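Local coordinates for protein carbonic anhydrase (Neosartorya fumigata, PDB 6LAC) that probably catalyses the reversible hydration of carbon dioxide to hydrogencarbonate as a zinc-dependent carbonic anhydrase of the beta class, at residues R82-C87 / Q159-W164. The protein carries 1 engineered substitution. Residues are numbered along the deposited sequence; the frame is centred on the assembly and turned at random.
Sequences RNIVIC and QQLNIW
Ile84 is bonded to both Asn162 and Trp164 where strands 83-89 and 162-169 run as parallel neighbours in the central sheet of the beta-carbonic anhydrase fold. Four backbone bonds join them: Asn162 N gives to Arg82 O, Ile84 N to Asn162 O (3.0 Å), Trp164 N to Ile84 O, and Ile86 N to Trp164 O (2.8 Å). Ile84, Asn162 and Trp164 each use both N and O across the seam, the usual parallel pattern.

A side-chain bond reinforces it on the face bearing Asn83, Val85 and Trp164. Trp164 NE1 points at Asn83 OD1 over 2.9 Å, almost straight at 177°, and the oxygen lies in the indole plane. Asn83 swings its CG beside the backbone N (chi1 -70°), which brings the short amide to the ring edge; Trp21 packs against both residues.

The face with Ile84 and Ile163 is apolar. Ile84 CD1 meets Leu161 CD1 at 3.8 Å, and Leu146 of helix 127-148 touches both isoleucines; branched beta carbons suit such extended strands.

Just ahead of the two strands, in loop, polar chains take over. The Arg82 guanidinium stacks on the Gln160 amide, planes 23° apart, with Gln160 CB over one face. A water accepts from Arg82 NH2 and donates to Gln160 O (2.6 Å).

The seam therefore grades from a polar, water-bridged end to an apolar, buried stretch at Ile84, Val85, Ile86 and Ile163, with the indole's polar N-H satisfied by an amide oxygen.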
loop_
_atom_site.group_PDB
_atom_site.type_symbol
_atom_site.label_atom_id
_atom_site.label_comp_id
_atom_site.label_asym_id
_atom_site.label_seq_id
_atom_site.Cartn_x
_atom_site.Cartn_y
_atom_site.Cartn_z
ATOM N N ARG A 82 -10.145 8.473 -12.652
ATOM C CA ARG A 82 -10.069 9.891 -13.036
ATOM C C ARG A 82 -9.611 10.812 -11.924
ATOM O O ARG A 82 -9.379 12.009 -12.158
ATOM C CB ARG A 82 -11.416 10.419 -13.520
ATOM C CG ARG A 82 -12.047 9.585 -14.623
ATOM C CD ARG A 82 -11.108 9.291 -15.734
ATOM N NE ARG A 82 -11.901 9.139 -16.952
ATOM C CZ ARG A 82 -11.451 8.627 -18.076
ATOM N NH1 ARG A 82 -12.254 8.561 -19.124
ATOM N NH2 ARG A 82 -10.207 8.196 -18.160
ATOM N N ASN A 83 -9.360 10.229 -10.740
ATOM C CA ASN A 83 -8.910 11.000 -9.569
ATOM C C ASN A 83 -7.844 10.188 -8.824
ATOM O O ASN A 83 -8.067 9.000 -8.554
ATOM C CB ASN A 83 -10.041 11.346 -8.616
ATOM C CG ASN A 83 -11.003 12.389 -9.187
ATOM O OD1 ASN A 83 -10.669 13.567 -9.168
ATOM N ND2 ASN A 83 -12.118 11.892 -9.727
ATOM N N ILE A 84 -6.799 10.885 -8.452
ATOM C CA ILE A 84 -5.678 10.333 -7.644
ATOM C C ILE A 84 -5.559 11.235 -6.427
ATOM O O ILE A 84 -5.536 12.468 -6.634
ATOM C CB ILE A 84 -4.372 10.305 -8.420
ATOM C CG1 ILE A 84 -4.505 9.406 -9.646
ATOM C CG2 ILE A 84 -3.224 9.834 -7.499
ATOM C CD1 ILE A 84 -3.326 9.415 -10.600
ATOM N N VAL A 85 -5.493 10.694 -5.228
ATOM C CA VAL A 85 -5.203 11.485 -4.023
ATOM C C VAL A 85 -3.852 11.043 -3.512
ATOM O O VAL A 85 -3.692 9.805 -3.301
ATOM C CB VAL A 85 -6.308 11.296 -2.981
ATOM C CG1 VAL A 85 -5.952 12.107 -1.734
ATOM C CG2 VAL A 85 -7.656 11.724 -3.501
ATOM N N ILE A 86 -2.933 11.942 -3.252
ATOM C CA ILE A 86 -1.709 11.649 -2.470
ATOM C C ILE A 86 -1.945 12.172 -1.071
ATOM O O ILE A 86 -2.151 13.382 -0.901
ATOM C CB ILE A 86 -0.460 12.232 -3.115
ATOM C CG1 ILE A 86 -0.354 11.712 -4.547
ATOM C CG2 ILE A 86 0.785 11.926 -2.272
ATOM C CD1 ILE A 86 0.878 12.130 -5.284
ATOM N N CYS A 87 -2.040 11.266 -0.122
ATOM C CA CYS A 87 -2.335 11.607 1.272
ATOM C C CYS A 87 -1.089 11.417 2.117
ATOM O O CYS A 87 -0.630 10.264 2.279
ATOM C CB CYS A 87 -3.427 10.741 1.804
ATOM S SG CYS A 87 -4.029 11.288 3.427
ATOM N N GLN A 159 -8.213 16.386 -19.999
ATOM C CA GLN A 159 -9.182 16.648 -18.910
ATOM C C GLN A 159 -9.822 15.359 -18.427
ATOM O O GLN A 159 -10.970 15.273 -18.095
ATOM C CB GLN A 159 -10.244 17.688 -19.295
ATOM C CG GLN A 159 -10.798 18.447 -18.085
ATOM C CD GLN A 159 -11.655 19.609 -18.540
ATOM O OE1 GLN A 159 -11.172 20.430 -19.288
ATOM N NE2 GLN A 159 -12.885 19.674 -18.064
ATOM N N GLN A 160 -8.991 14.324 -18.324
ATOM C CA GLN A 160 -9.444 13.007 -17.828
ATOM C C GLN A 160 -8.777 12.624 -16.505
ATOM O O GLN A 160 -8.839 11.407 -16.140
ATOM C CB GLN A 160 -9.197 11.936 -18.885
ATOM C CG GLN A 160 -10.071 12.167 -20.108
ATOM C CD GLN A 160 -9.982 11.117 -21.179
ATOM O OE1 GLN A 160 -8.945 10.492 -21.375
ATOM N NE2 GLN A 160 -11.051 11.022 -21.946
ATOM N N LEU A 161 -8.110 13.516 -15.840
ATOM C CA LEU A 161 -7.424 13.135 -14.581
ATOM C C LEU A 161 -7.270 14.361 -13.741
ATOM O O LEU A 161 -6.925 15.450 -14.271
ATOM C CB LEU A 161 -6.067 12.577 -14.916
ATOM C CG LEU A 161 -5.227 12.126 -13.713
ATOM C CD1 LEU A 161 -5.883 11.010 -12.931
ATOM C CD2 LEU A 161 -3.851 11.709 -14.162
ATOM N N ASN A 162 -7.508 14.240 -12.446
ATOM C CA ASN A 162 -7.097 15.223 -11.443
ATOM C C ASN A 162 -6.266 14.515 -10.374
ATOM O O ASN A 162 -6.667 13.407 -9.997
ATOM C CB ASN A 162 -8.306 15.919 -10.832
ATOM C CG ASN A 162 -8.939 16.962 -11.757
ATOM O OD1 ASN A 162 -8.275 17.887 -12.172
ATOM N ND2 ASN A 162 -10.186 16.765 -12.040
ATOM N N ILE A 163 -5.240 15.199 -9.927
ATOM C CA ILE A 163 -4.376 14.698 -8.817
ATOM C C ILE A 163 -4.506 15.679 -7.677
ATOM O O ILE A 163 -4.360 16.908 -7.909
ATOM C CB ILE A 163 -2.936 14.504 -9.267
ATOM C CG1 ILE A 163 -2.857 13.622 -10.517
ATOM C CG2 ILE A 163 -2.110 13.908 -8.118
ATOM C CD1 ILE A 163 -1.459 13.325 -11.019
ATOM N N TRP A 164 -4.775 15.203 -6.476
ATOM C CA TRP A 164 -5.115 16.023 -5.304
ATOM C C TRP A 164 -4.077 15.718 -4.227
ATOM O O TRP A 164 -3.643 14.542 -4.106
ATOM C CB TRP A 164 -6.509 15.720 -4.813
ATOM C CG TRP A 164 -7.558 15.799 -5.883
ATOM C CD1 TRP A 164 -8.091 14.759 -6.554
ATOM C CD2 TRP A 164 -8.156 17.006 -6.406
ATOM N NE1 TRP A 164 -9.039 15.207 -7.430
ATOM C CE2 TRP A 164 -9.059 16.574 -7.400
ATOM C CE3 TRP A 164 -7.954 18.380 -6.193
ATOM C CZ2 TRP A 164 -9.844 17.485 -8.131
ATOM C CZ3 TRP A 164 -8.733 19.268 -6.922
ATOM C CH2 TRP A 164 -9.649 18.815 -7.870
HETATM O O HOH W 1 -11.295 13.866 -12.846
HETATM O O HOH W 2 -7.918 8.960 -16.359
#